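Local coordinates for protein exoribonuclease II, mitochondrial (Candida glabrata, PDB 6F3H) that probably degrades RNA from its 3' end in mitochondria, as the magnesium-dependent exoribonuclease of the mitochondrial RNA degradosome, at residues S47-C52 and T136-A141; Y270-A275 and K290-I295; S474-A479 and S698-G703; D510-R515 and N616-A621; V770-V773 and V779-L782. The protein carries 1 engineered substitution. One frame throughout, in Å; residues are numbered along the deposited sequence.

Contact 1: S47-C52 and T136-A141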
# COMPACT_ATOMS: atom_id res chain seq x y z
N SER A 47 -22.79 -7.17 -9.93
CA SER A 47 -23.58 -6.83 -11.11
C SER A 47 -24.87 -6.07 -10.80
O SER A 47 -25.67 -5.82 -11.71
CB SER A 47 -23.87 -8.06 -11.97
OG SER A 47 -22.82 -8.23 -12.92
N GLU A 48 -25.08 -5.65 -9.55
CA GLU A 48 -26.21 -4.77 -9.26
C GLU A 48 -25.72 -3.59 -8.44
O GLU A 48 -24.87 -3.74 -7.56
CB GLU A 48 -27.32 -5.52 -8.51
N LEU A 49 -26.26 -2.42 -8.75
CA LEU A 49 -26.01 -1.24 -7.93
C LEU A 49 -26.69 -1.33 -6.59
O LEU A 49 -27.74 -1.97 -6.43
CB LEU A 49 -26.48 0.03 -8.60
CG LEU A 49 -25.52 0.65 -9.57
CD1 LEU A 49 -26.21 1.80 -10.20
CD2 LEU A 49 -24.35 1.12 -8.75
N THR A 50 -26.08 -0.65 -5.64
CA THR A 50 -26.55 -0.61 -4.28
C THR A 50 -26.40 0.81 -3.80
O THR A 50 -25.79 1.64 -4.47
CB THR A 50 -25.75 -1.57 -3.39
OG1 THR A 50 -25.38 -2.73 -4.15
CG2 THR A 50 -26.60 -1.99 -2.25
N MSE A 51 -26.93 1.10 -2.63
CA MSE A 51 -26.73 2.40 -2.07
C MSE A 51 -26.76 2.39 -0.57
O MSE A 51 -27.65 1.83 0.07
CB MSE A 51 -27.77 3.35 -2.56
CG MSE A 51 -28.00 4.47 -1.59
SE MSE A 51 -28.87 5.94 -2.44
CE MSE A 51 -29.94 6.62 -0.95
N CYS A 52 -25.77 3.06 -0.00
CA CYS A 52 -25.63 3.06 1.44
C CYS A 52 -26.84 3.72 2.04
O CYS A 52 -27.16 4.85 1.69
CB CYS A 52 -24.37 3.80 1.85
SG CYS A 52 -24.07 3.59 3.58
N THR A 136 -32.13 3.85 -12.58
CA THR A 136 -31.78 4.75 -13.67
C THR A 136 -30.30 4.63 -13.99
O THR A 136 -29.91 4.43 -15.14
CB THR A 136 -32.15 6.19 -13.31
OG1 THR A 136 -33.41 6.19 -12.64
CG2 THR A 136 -32.23 7.04 -14.54
N PHE A 137 -29.47 4.68 -12.95
CA PHE A 137 -28.04 4.57 -13.14
C PHE A 137 -27.66 3.26 -13.80
O PHE A 137 -26.79 3.23 -14.67
CB PHE A 137 -27.37 4.68 -11.80
CG PHE A 137 -27.12 6.08 -11.40
CD1 PHE A 137 -26.28 6.87 -12.14
CD2 PHE A 137 -27.80 6.63 -10.34
CE1 PHE A 137 -26.05 8.19 -11.77
CE2 PHE A 137 -27.59 7.95 -9.97
CZ PHE A 137 -26.71 8.73 -10.69
N THR A 138 -28.30 2.16 -13.38
CA THR A 138 -28.02 0.89 -14.03
C THR A 138 -28.41 0.91 -15.50
O THR A 138 -27.65 0.46 -16.36
CB THR A 138 -28.71 -0.26 -13.30
OG1 THR A 138 -28.68 -0.03 -11.89
CG2 THR A 138 -27.97 -1.55 -13.59
N LYS A 139 -29.57 1.48 -15.82
CA LYS A 139 -30.04 1.44 -17.20
C LYS A 139 -29.07 2.15 -18.12
O LYS A 139 -28.55 1.57 -19.07
CB LYS A 139 -31.42 2.06 -17.31
N PHE A 140 -28.80 3.42 -17.82
CA PHE A 140 -27.84 4.16 -18.62
C PHE A 140 -26.48 3.50 -18.63
O PHE A 140 -25.72 3.68 -19.59
CB PHE A 140 -27.72 5.57 -18.10
CG PHE A 140 -28.90 6.39 -18.37
CD1 PHE A 140 -29.19 6.75 -19.67
CD2 PHE A 140 -29.74 6.76 -17.36
CE1 PHE A 140 -30.29 7.51 -19.95
CE2 PHE A 140 -30.85 7.53 -17.62
CZ PHE A 140 -31.13 7.90 -18.92
N ALA A 141 -26.14 2.79 -17.56
CA ALA A 141 -24.88 2.07 -17.56
C ALA A 141 -24.91 0.92 -18.55
O ALA A 141 -24.02 0.81 -19.41
CB ALA A 141 -24.57 1.58 -16.15
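Leu-49, where the chain runs into strand 50-54, faces the long helix 123-159 at Thr-138, the two CA atoms lying 6.8 Å apart, so that the start of the central strand of the N-terminal five-stranded antiparallel sheet lies against that helix. The contact of 47-52 with 136-141 is a small, buried one, carried on the strand side by a single leucine. With CG set beside the backbone N (chi1 -84°) and the chain extended beyond it (chi2 175°), Leu-49 sends its CD1 branch into the angle between two consecutive helix residues. Phe-137 lends its CB, 3.5 Å from Leu-49 CD1, while the end of the side chain leads away; Phe-137 also touches Ile-39 and Thr-213 of helix 212-226. Leu-49 and Thr-138 lie alongside each other, their side chains running in opposite directions. The hydroxyl of Thr-138 is already engaged within its own helix, in a hydrogen bond with Leu-134 O, which is consistent with this oxygen lying against a methyl group. Leu-134 and Leu-216 add further apolar neighbours for Leu-49, joining the sheet to two helices. At the tip of the leucine, CD1 lies 3.5 Å from Thr-138 OG1, whereas Leu-49 CB remains 4.0 Å from that same oxygen.

Contact 2: Y270-A275 and K290-I295; sequences YQEIKA and KRYDYI
Glu-272 turns its carboxylate to the hydroxyl of Tyr-292 through a bend: CG lies beside the backbone N (chi1 -64°) and chi2, at -77°, folds the chain back. The two side chains meet roughly at right angles, with carboxylate and ring planes 46° apart. Glu-272 OE1 lies at the edge of the ring, near its plane, 3.3 Å from Tyr-292 CE1. Both carboxylate oxygens, OE1 and OE2 of Glu-272, stand 3.3 Å from Tyr-292 OH; each pairing is weak, and one hydroxyl proton cannot fully serve both. The stronger partner of the carboxylate is Arg-264, which forms a salt bridge with OE1 and also has a weak hydrogen bond with Tyr-294 OH. One turn after Glu-272, Ala-275 adds an apolar contact, its CB 4.1 Å from Tyr-292 CZ. Tyr-294 approaches from its phenol end, placing OH 3.9 Å from Glu-272 CB, and its CZ lies in the plane of the Tyr-292 ring, at that ring's edge. Tyr-292 occupies the break between helices 285-291 and 293-303, as N-cap residue of the second. From this junction the tyrosines reach back to helix 251-281, where Leu-279 touches Tyr-292 and Leu-265 touches Tyr-294, while helix 311-322 packs on Ile-273.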
# COMPACT_ATOMS: atom_id res chain seq x y z
N TYR A 270 -8.74 -34.05 -23.94
CA TYR A 270 -7.85 -33.76 -22.83
C TYR A 270 -6.69 -34.76 -22.79
O TYR A 270 -6.31 -35.26 -21.73
CB TYR A 270 -8.64 -33.75 -21.51
CG TYR A 270 -9.98 -33.05 -21.64
CD1 TYR A 270 -10.08 -31.68 -21.55
CD2 TYR A 270 -11.15 -33.76 -21.83
CE1 TYR A 270 -11.30 -31.03 -21.67
CE2 TYR A 270 -12.38 -33.12 -21.95
CZ TYR A 270 -12.44 -31.74 -21.87
OH TYR A 270 -13.64 -31.06 -21.99
N GLN A 271 -6.17 -35.10 -23.97
CA GLN A 271 -5.13 -36.12 -24.02
C GLN A 271 -3.87 -35.66 -23.32
O GLN A 271 -3.22 -36.45 -22.64
CB GLN A 271 -4.81 -36.49 -25.46
CG GLN A 271 -3.78 -37.61 -25.52
CD GLN A 271 -3.33 -37.91 -26.93
OE1 GLN A 271 -3.77 -37.26 -27.89
NE2 GLN A 271 -2.45 -38.90 -27.08
N GLU A 272 -3.50 -34.40 -23.50
CA GLU A 272 -2.26 -33.92 -22.91
C GLU A 272 -2.39 -33.73 -21.41
O GLU A 272 -1.40 -33.86 -20.69
CB GLU A 272 -1.81 -32.65 -23.61
CG GLU A 272 -1.50 -32.99 -25.03
CD GLU A 272 -0.16 -33.68 -25.13
OE1 GLU A 272 0.87 -32.98 -25.09
OE2 GLU A 272 -0.13 -34.94 -25.21
N ILE A 273 -3.57 -33.37 -20.93
CA ILE A 273 -3.82 -33.48 -19.50
C ILE A 273 -3.52 -34.89 -19.04
O ILE A 273 -2.85 -35.11 -18.02
CB ILE A 273 -5.28 -33.10 -19.20
CG1 ILE A 273 -5.54 -31.63 -19.49
CG2 ILE A 273 -5.64 -33.46 -17.76
CD1 ILE A 273 -6.88 -31.16 -18.97
N LYS A 274 -4.02 -35.87 -19.79
CA LYS A 274 -3.90 -37.26 -19.39
C LYS A 274 -2.46 -37.73 -19.43
O LYS A 274 -1.99 -38.40 -18.51
CB LYS A 274 -4.78 -38.13 -20.30
CG LYS A 274 -6.26 -37.98 -20.07
CD LYS A 274 -7.01 -38.56 -21.24
CE LYS A 274 -8.49 -38.25 -21.17
NZ LYS A 274 -9.09 -38.49 -22.51
N ALA A 275 -1.74 -37.37 -20.49
CA ALA A 275 -0.35 -37.75 -20.61
C ALA A 275 0.46 -37.17 -19.46
O ALA A 275 1.30 -37.86 -18.86
CB ALA A 275 0.20 -37.27 -21.95
N LYS A 290 11.08 -31.33 -20.24
CA LYS A 290 11.32 -31.16 -21.66
C LYS A 290 10.01 -30.89 -22.39
O LYS A 290 9.95 -30.03 -23.28
CB LYS A 290 12.01 -32.40 -22.22
N ARG A 291 8.95 -31.56 -21.99
CA ARG A 291 7.73 -31.57 -22.77
C ARG A 291 6.72 -30.56 -22.29
O ARG A 291 6.17 -29.80 -23.08
CB ARG A 291 7.11 -32.96 -22.73
CG ARG A 291 7.22 -33.71 -24.03
CD ARG A 291 6.30 -34.93 -24.04
NE ARG A 291 6.86 -36.06 -23.29
CZ ARG A 291 6.21 -37.20 -23.04
NH1 ARG A 291 4.96 -37.39 -23.48
NH2 ARG A 291 6.82 -38.15 -22.35
N TYR A 292 6.50 -30.51 -20.98
CA TYR A 292 5.35 -29.79 -20.48
C TYR A 292 5.76 -28.58 -19.67
O TYR A 292 5.22 -28.36 -18.59
CB TYR A 292 4.48 -30.71 -19.63
CG TYR A 292 3.80 -31.81 -20.41
CD1 TYR A 292 2.82 -31.52 -21.36
CD2 TYR A 292 4.14 -33.14 -20.22
CE1 TYR A 292 2.18 -32.53 -22.09
CE2 TYR A 292 3.51 -34.16 -20.95
CZ TYR A 292 2.54 -33.85 -21.88
OH TYR A 292 1.93 -34.87 -22.59
N ASP A 293 6.69 -27.77 -20.17
CA ASP A 293 7.01 -26.60 -19.36
C ASP A 293 5.87 -25.59 -19.41
O ASP A 293 5.68 -24.83 -18.46
CB ASP A 293 8.32 -25.95 -19.78
CG ASP A 293 8.98 -25.17 -18.62
OD1 ASP A 293 8.91 -25.64 -17.46
OD2 ASP A 293 9.55 -24.08 -18.85
N TYR A 294 5.10 -25.59 -20.49
CA TYR A 294 3.97 -24.68 -20.51
C TYR A 294 2.99 -24.95 -19.37
O TYR A 294 2.25 -24.05 -18.97
CB TYR A 294 3.28 -24.74 -21.85
CG TYR A 294 2.58 -26.03 -22.18
CD1 TYR A 294 3.28 -27.11 -22.70
CD2 TYR A 294 1.21 -26.16 -22.02
CE1 TYR A 294 2.63 -28.29 -23.03
CE2 TYR A 294 0.55 -27.32 -22.35
CZ TYR A 294 1.25 -28.38 -22.85
OH TYR A 294 0.55 -29.54 -23.19
N ILE A 295 2.99 -26.15 -18.82
CA ILE A 295 2.11 -26.40 -17.69
C ILE A 295 2.74 -25.92 -16.40
O ILE A 295 2.05 -25.44 -15.50
CB ILE A 295 1.75 -27.88 -17.59
CG1 ILE A 295 1.03 -28.33 -18.87
CG2 ILE A 295 0.93 -28.15 -16.35
CD1 ILE A 295 0.40 -29.70 -18.76

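Contact 3: S474-A479 and S698-G703; sequences SFCNRA and SPMRRG. With nucleotides of chain C.
The loop 698-703, at the RNA-binding site of the RNB domain, places Met-700 against helix 473-479 while its neighbouring arginines hold the RNA of chain C. Met-700, a selenomethionine, bends at chi3 (85°) so that its terminal CE lies on the helix at Cys-476: CE is 3.6 Å from Cys-476 CB, and Ala-479 CB, one turn further on, is 4.3 Å from the same methyl. The contact is apolar and one-sided, a methyl end laid across the helix surface. The side chain of Met-700 is about 10 Å from the bound magnesium ion, which Asp-401 and Asp-410 ligate. The next residue points to the nucleic acid. Arg-701, extended from CG to NE, donates to OP2 of C6 of chain C from both NE (2.6 Å) and NH2 (2.9 Å), so that this oxygen lies at the guanidinium edge, in its plane; the NE bond has an N-H...O angle of 146°. One face of the group carries C5 of the C6 base, the opposite face Ser-698 CB, both offset toward the rim, an arrangement that would limit its rotation. The NH2 also makes a weak bond to OP2 of A5 of chain C. Asp-705 forms a salt bridge with Arg-702 NH2 and thus probably orients this guanidinium, whose NH1 donates to OP2 of A5 of chain C across 3.3 Å at 144°.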
# COMPACT_ATOMS: atom_id res chain seq x y z
N SER A 474 23.69 3.13 -7.36
CA SER A 474 24.70 4.19 -7.44
C SER A 474 24.22 5.45 -6.75
O SER A 474 24.94 6.04 -5.94
CB SER A 474 25.02 4.49 -8.89
OG SER A 474 23.94 5.18 -9.49
N PHE A 475 23.00 5.87 -7.04
CA PHE A 475 22.46 7.07 -6.42
C PHE A 475 22.27 6.90 -4.93
O PHE A 475 22.30 7.89 -4.18
CB PHE A 475 21.11 7.41 -7.06
CG PHE A 475 21.19 7.88 -8.48
CD1 PHE A 475 21.89 7.16 -9.43
CD2 PHE A 475 20.52 9.02 -8.88
CE1 PHE A 475 21.96 7.59 -10.73
CE2 PHE A 475 20.58 9.46 -10.18
CZ PHE A 475 21.29 8.75 -11.11
N CYS A 476 22.07 5.67 -4.47
CA CYS A 476 21.84 5.45 -3.05
C CYS A 476 23.13 5.61 -2.25
O CYS A 476 23.13 6.19 -1.17
CB CYS A 476 21.22 4.07 -2.81
SG CYS A 476 19.46 3.85 -3.30
N ASN A 477 24.23 5.09 -2.78
CA ASN A 477 25.52 5.22 -2.12
C ASN A 477 25.90 6.67 -1.96
O ASN A 477 26.41 7.08 -0.91
CB ASN A 477 26.56 4.46 -2.92
CG ASN A 477 26.54 2.99 -2.62
OD1 ASN A 477 26.22 2.59 -1.49
ND2 ASN A 477 26.82 2.17 -3.63
N ARG A 478 25.66 7.48 -3.00
CA ARG A 478 26.03 8.88 -2.95
C ARG A 478 25.15 9.64 -1.99
O ARG A 478 25.64 10.40 -1.15
CB ARG A 478 25.95 9.53 -4.33
CG ARG A 478 25.99 11.03 -4.19
CD ARG A 478 26.60 11.74 -5.36
NE ARG A 478 26.79 13.15 -5.01
CZ ARG A 478 27.88 13.87 -5.26
NH1 ARG A 478 28.92 13.31 -5.88
NH2 ARG A 478 27.94 15.15 -4.89
N ALA A 479 23.85 9.45 -2.08
CA ALA A 479 22.94 10.30 -1.33
C ALA A 479 22.80 9.88 0.13
O ALA A 479 22.36 10.70 0.94
CB ALA A 479 21.57 10.28 -2.02
N SER A 698 11.79 10.96 4.05
CA SER A 698 12.26 9.74 3.38
C SER A 698 12.22 9.87 1.87
O SER A 698 11.54 9.11 1.19
CB SER A 698 11.41 8.56 3.83
OG SER A 698 11.08 8.72 5.17
N PRO A 699 12.99 10.79 1.31
CA PRO A 699 12.94 10.99 -0.14
C PRO A 699 13.55 9.86 -0.97
O PRO A 699 13.41 9.92 -2.20
CB PRO A 699 13.71 12.30 -0.33
CG PRO A 699 14.64 12.36 0.82
CD PRO A 699 13.94 11.69 1.96
N MSE A 700 14.21 8.86 -0.39
CA MSE A 700 14.82 7.81 -1.23
C MSE A 700 14.01 6.56 -1.30
O MSE A 700 14.41 5.58 -1.93
CB MSE A 700 16.17 7.38 -0.70
CG MSE A 700 17.27 8.39 -0.75
SE MSE A 700 18.75 7.79 0.41
CE MSE A 700 19.72 6.63 -0.82
N ARG A 701 12.90 6.56 -0.59
CA ARG A 701 12.10 5.37 -0.44
C ARG A 701 10.62 5.68 -0.49
O ARG A 701 9.82 4.74 -0.42
CB ARG A 701 12.45 4.65 0.87
CG ARG A 701 12.05 5.40 2.11
CD ARG A 701 12.31 4.57 3.36
NE ARG A 701 11.99 5.29 4.59
CZ ARG A 701 10.80 5.27 5.18
NH1 ARG A 701 9.81 4.58 4.67
NH2 ARG A 701 10.60 5.96 6.30
N ARG A 702 10.23 6.95 -0.60
CA ARG A 702 8.86 7.38 -0.82
C ARG A 702 8.86 8.46 -1.89
O ARG A 702 9.48 9.50 -1.71
CB ARG A 702 8.23 7.93 0.46
CG ARG A 702 8.09 6.97 1.57
CD ARG A 702 7.08 7.52 2.54
NE ARG A 702 7.64 8.64 3.25
CZ ARG A 702 7.74 8.72 4.57
NH1 ARG A 702 7.30 7.72 5.33
NH2 ARG A 702 8.27 9.80 5.13
N GLY A 703 8.12 8.21 -2.98
CA GLY A 703 7.92 9.16 -4.05
C GLY A 703 7.28 10.47 -3.63
O GLY A 703 7.69 11.52 -4.13
P C C 6 14.74 5.69 7.02
OP1 C C 6 16.06 6.24 6.70
OP2 C C 6 13.50 6.29 6.49
O5' C C 6 14.85 4.17 6.61
C5' C C 6 15.82 3.35 7.23
C4' C C 6 15.62 1.89 6.92
O4' C C 6 14.44 1.37 7.60
C3' C C 6 15.36 1.52 5.48
O3' C C 6 16.52 1.57 4.67
C2' C C 6 14.82 0.12 5.63
O2' C C 6 15.89 -0.72 6.03
C1' C C 6 13.92 0.30 6.85
N1 C C 6 12.51 0.57 6.45
C2 C C 6 11.68 -0.54 6.16
O2 C C 6 12.12 -1.68 6.27
N3 C C 6 10.39 -0.41 5.78
C4 C C 6 9.90 0.80 5.66
N4 C C 6 8.62 0.88 5.29
C5 C C 6 10.70 1.96 5.94
C6 C C 6 11.98 1.81 6.32
P A C 5 10.00 8.15 8.95
OP1 A C 5 10.69 9.35 8.41
OP2 A C 5 8.90 7.53 8.16
O5' A C 5 11.11 7.04 9.14
C5' A C 5 12.24 7.33 9.94
C4' A C 5 12.99 6.09 10.34
O4' A C 5 12.16 5.25 11.17
C3' A C 5 13.43 5.18 9.21
O3' A C 5 14.63 5.61 8.61
C2' A C 5 13.58 3.85 9.92
O2' A C 5 14.79 3.83 10.68
C1' A C 5 12.40 3.90 10.88
N9 A C 5 11.21 3.39 10.22
C8 A C 5 10.24 4.06 9.53
N7 A C 5 9.32 3.28 9.01
C5 A C 5 9.77 2.03 9.38
C6 A C 5 9.26 0.75 9.15
N6 A C 5 8.13 0.53 8.46
N1 A C 5 9.96 -0.29 9.66
C2 A C 5 11.09 -0.05 10.35
N3 A C 5 11.68 1.10 10.65
C4 A C 5 10.95 2.08 10.11

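Contact 4: D510-R515 and N616-A621; sequences DTFQVR and NKLCAA
Phe-512 meets Leu-618 where strand 505-519 of the RNB-domain sheet passes helix 603-625, the CA atoms of the two residues being 8.2 Å apart. From CB, the phenylalanine sets CG opposite the backbone N (chi1 177°), which projects the ring away from the strand and toward the helix. Along one side of the ring, CD1 comes first, 3.8 Å from Leu-618 CD1. CE1 follows and reaches deeper, lying 3.7 Å from Leu-618 CB, next to the helix backbone. The leucine runs the other way: its CB sits by the far part of the ring and its CD1 by the near part, so the two side chains lie alongside each other in opposite senses. At the end, Phe-512 CZ approaches Cys-619 SG at 4.4 Å, with the sulfur at the ring edge, near its plane. The neighbours of these residues complete an apolar layer between sheet and helix: Tyr-509 touches Leu-618, while Phe-493 of strand 488-499, Leu-694 and Val-696 touch Cys-619. Asn-616 of the same helix accepts a hydrogen bond from Val-696 N through OD1, tying the helix to the loop that leads on to 698-703. Across 510-515 and 616-621 themselves the contacts are all carbon-carbon or carbon-sulfur, which implies cohesion by dispersion and exclusion of water, with shape rather than polar direction fixing the fit.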
# COMPACT_ATOMS: atom_id res chain seq x y z
N ASP A 510 8.82 30.72 13.87
CA ASP A 510 9.64 31.74 13.26
C ASP A 510 11.11 31.32 13.21
O ASP A 510 11.85 31.80 12.35
CB ASP A 510 9.42 33.04 14.04
CG ASP A 510 9.96 34.27 13.34
OD1 ASP A 510 11.13 34.25 12.91
OD2 ASP A 510 9.21 35.26 13.23
N THR A 511 11.54 30.39 14.08
CA THR A 511 12.87 29.79 13.94
C THR A 511 12.99 28.93 12.69
O THR A 511 14.10 28.74 12.17
CB THR A 511 13.21 28.88 15.12
OG1 THR A 511 12.82 29.49 16.34
CG2 THR A 511 14.69 28.64 15.12
N PHE A 512 11.88 28.37 12.25
CA PHE A 512 11.92 27.30 11.26
C PHE A 512 12.62 27.76 10.00
O PHE A 512 12.31 28.82 9.46
CB PHE A 512 10.51 26.84 10.93
CG PHE A 512 10.46 25.78 9.86
CD1 PHE A 512 10.65 24.44 10.18
CD2 PHE A 512 10.25 26.12 8.53
CE1 PHE A 512 10.61 23.45 9.18
CE2 PHE A 512 10.21 25.14 7.55
CZ PHE A 512 10.39 23.81 7.87
N GLN A 513 13.50 26.92 9.51
CA GLN A 513 14.30 27.31 8.38
C GLN A 513 14.62 26.07 7.54
O GLN A 513 14.81 24.99 8.09
CB GLN A 513 15.57 27.97 8.88
CG GLN A 513 16.31 28.75 7.86
CD GLN A 513 17.72 28.95 8.29
OE1 GLN A 513 18.59 29.22 7.47
NE2 GLN A 513 17.98 28.77 9.58
N VAL A 514 14.66 26.24 6.23
CA VAL A 514 15.02 25.15 5.33
C VAL A 514 16.25 25.59 4.56
O VAL A 514 16.27 26.70 4.01
CB VAL A 514 13.86 24.80 4.37
CG1 VAL A 514 14.18 23.53 3.57
CG2 VAL A 514 12.54 24.64 5.10
N ARG A 515 17.28 24.74 4.54
CA ARG A 515 18.54 25.04 3.86
C ARG A 515 19.12 23.79 3.23
O ARG A 515 18.94 22.69 3.74
CB ARG A 515 19.64 25.55 4.79
CG ARG A 515 19.48 26.92 5.29
CD ARG A 515 20.57 27.18 6.32
NE ARG A 515 20.07 27.00 7.67
CZ ARG A 515 20.83 26.86 8.74
NH1 ARG A 515 22.15 26.89 8.63
NH2 ARG A 515 20.27 26.69 9.92
N ASN A 616 7.62 16.62 9.45
CA ASN A 616 6.65 16.49 8.39
C ASN A 616 5.47 17.42 8.63
O ASN A 616 4.94 18.00 7.68
CB ASN A 616 6.22 15.04 8.28
CG ASN A 616 7.30 14.18 7.70
OD1 ASN A 616 8.02 14.61 6.80
ND2 ASN A 616 7.43 12.96 8.19
N LYS A 617 5.07 17.60 9.89
CA LYS A 617 4.01 18.56 10.18
C LYS A 617 4.41 19.96 9.75
O LYS A 617 3.60 20.71 9.20
CB LYS A 617 3.66 18.59 11.67
CG LYS A 617 2.76 17.48 12.13
CD LYS A 617 2.22 17.80 13.51
CE LYS A 617 3.26 17.60 14.62
NZ LYS A 617 2.62 17.68 15.98
N LEU A 618 5.66 20.34 9.99
CA LEU A 618 6.06 21.71 9.72
C LEU A 618 6.14 22.01 8.23
O LEU A 618 5.77 23.10 7.80
CB LEU A 618 7.39 22.01 10.39
CG LEU A 618 7.20 22.16 11.91
CD1 LEU A 618 8.52 22.41 12.60
CD2 LEU A 618 6.18 23.24 12.23
N CYS A 619 6.62 21.06 7.42
CA CYS A 619 6.65 21.32 5.99
C CYS A 619 5.26 21.47 5.42
O CYS A 619 5.08 22.12 4.38
CB CYS A 619 7.39 20.25 5.22
SG CYS A 619 9.11 20.48 5.35
N ALA A 620 4.27 20.85 6.06
CA ALA A 620 2.90 21.15 5.71
C ALA A 620 2.67 22.65 5.79
O ALA A 620 2.28 23.29 4.80
CB ALA A 620 1.95 20.41 6.64
N ALA A 621 2.97 23.24 6.95
CA ALA A 621 2.79 24.67 7.14
C ALA A 621 3.56 25.45 6.09
O ALA A 621 3.03 26.38 5.47
CB ALA A 621 3.24 25.06 8.54

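Contact 5: V770-V773 and V779-L782; sequences VTSV and VNCL
Thr-771 and Ser-772 lie against Asn-780 in different ways. The serine oxygen, placed between the backbone N and the carbonyl carbon (chi1 79°), receives the N-H of Asn-780: OG lies 2.6 Å from Asn-780 N, and the bond is nearly straight at 165°. Its own proton goes to Val-773 O, 3.2 Å from Ser-772 OG and well above that carbonyl's plane, so one hydroxyl links the two segments and the following peptide. The carbonyl oxygen of Asn-780, turned to the same segment, accepts from Thr-771 N at 2.8 Å, the donor tilted 35° from the carbonyl plane. The threonine methyl points elsewhere, with CG2 3.6 Å from Leu-782 CG and the two side chains at a slant. Val-770 and Val-779 cross in similar fashion, Val-770 CG1 being 4.0 Å from Val-779 CB. Regular pairing ends at Val-770 and Cys-781, an antiparallel non-hydrogen-bonded pair with CA atoms 4.4 Å apart; beyond it the serine side chain takes a bond to the strand backbone. This is the distal part of a beta-hairpin, strands 765-770 and 778-782, in a C-terminal five-stranded sheet that is consistent with the S1 (OB-fold) domain of RNase II relatives.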
# COMPACT_ATOMS: atom_id res chain seq x y z
N VAL A 770 -11.66 -12.88 18.54
CA VAL A 770 -12.71 -12.77 17.53
C VAL A 770 -12.71 -11.37 16.95
O VAL A 770 -12.61 -10.38 17.68
CB VAL A 770 -14.07 -13.08 18.14
CG1 VAL A 770 -15.15 -13.02 17.07
CG2 VAL A 770 -14.03 -14.42 18.86
N THR A 771 -12.81 -11.28 15.62
CA THR A 771 -12.71 -10.01 14.93
C THR A 771 -13.85 -9.72 13.97
O THR A 771 -13.77 -8.72 13.24
CB THR A 771 -11.39 -9.93 14.14
OG1 THR A 771 -11.43 -10.83 13.02
CG2 THR A 771 -10.23 -10.30 15.06
N SER A 772 -14.88 -10.56 13.91
CA SER A 772 -15.98 -10.30 13.00
C SER A 772 -17.26 -10.89 13.56
O SER A 772 -17.24 -11.72 14.47
CB SER A 772 -15.74 -10.89 11.60
OG SER A 772 -15.99 -12.29 11.59
N VAL A 773 -18.38 -10.43 13.00
CA VAL A 773 -19.70 -10.99 13.26
C VAL A 773 -19.83 -12.32 12.51
O VAL A 773 -19.20 -12.50 11.46
CB VAL A 773 -20.82 -10.02 12.83
CG1 VAL A 773 -20.66 -8.71 13.55
CG2 VAL A 773 -20.77 -9.79 11.34
N VAL A 779 -16.89 -16.88 12.19
CA VAL A 779 -16.29 -15.61 12.55
C VAL A 779 -14.88 -15.54 11.99
O VAL A 779 -14.24 -16.54 11.67
CB VAL A 779 -16.25 -15.43 14.08
CG1 VAL A 779 -17.65 -15.56 14.64
CG2 VAL A 779 -15.32 -16.46 14.64
N ASN A 780 -14.41 -14.31 11.85
CA ASN A 780 -13.01 -14.08 11.61
C ASN A 780 -12.28 -13.93 12.94
O ASN A 780 -12.84 -13.47 13.93
CB ASN A 780 -12.82 -12.84 10.76
CG ASN A 780 -13.20 -13.07 9.34
OD1 ASN A 780 -13.29 -14.20 8.90
ND2 ASN A 780 -13.44 -11.99 8.61
N CYS A 781 -11.00 -14.29 12.94
CA CYS A 781 -10.21 -14.21 14.16
C CYS A 781 -8.76 -13.92 13.81
O CYS A 781 -8.36 -13.93 12.64
CB CYS A 781 -10.33 -15.50 14.97
SG CYS A 781 -9.84 -16.93 14.04
N LEU A 782 -7.96 -13.65 14.84
CA LEU A 782 -6.53 -13.45 14.67
C LEU A 782 -5.77 -14.06 15.83
O LEU A 782 -6.33 -14.35 16.89
CB LEU A 782 -6.19 -11.96 14.55
CG LEU A 782 -6.77 -11.02 15.61
CD1 LEU A 782 -6.15 -11.15 17.00
CD2 LEU A 782 -6.67 -9.60 15.12

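Overall arrangement
Contacts 3 and 4 belong together: contact 4 is nested in the loop of chain closed by contact 3, both lie in the RNB domain, and their centres are 21 Å apart. Contact 3 lies near the metal site, the side chain of Met-700 being about 10 Å from the magnesium ion, and its arginines bind the RNA; contact 4 approaches the nucleic acid to about 4 Å at nearest atoms. Contact 5, in the C-terminal sheet, comes within about 6 Å of the RNA although its centre is 41 Å from that of contact 3. Contacts 1 and 2 lie farther from the RNA, about 16 and 33 Å at nearest atoms; contacts 2 and 4 are 64 Å apart between centres.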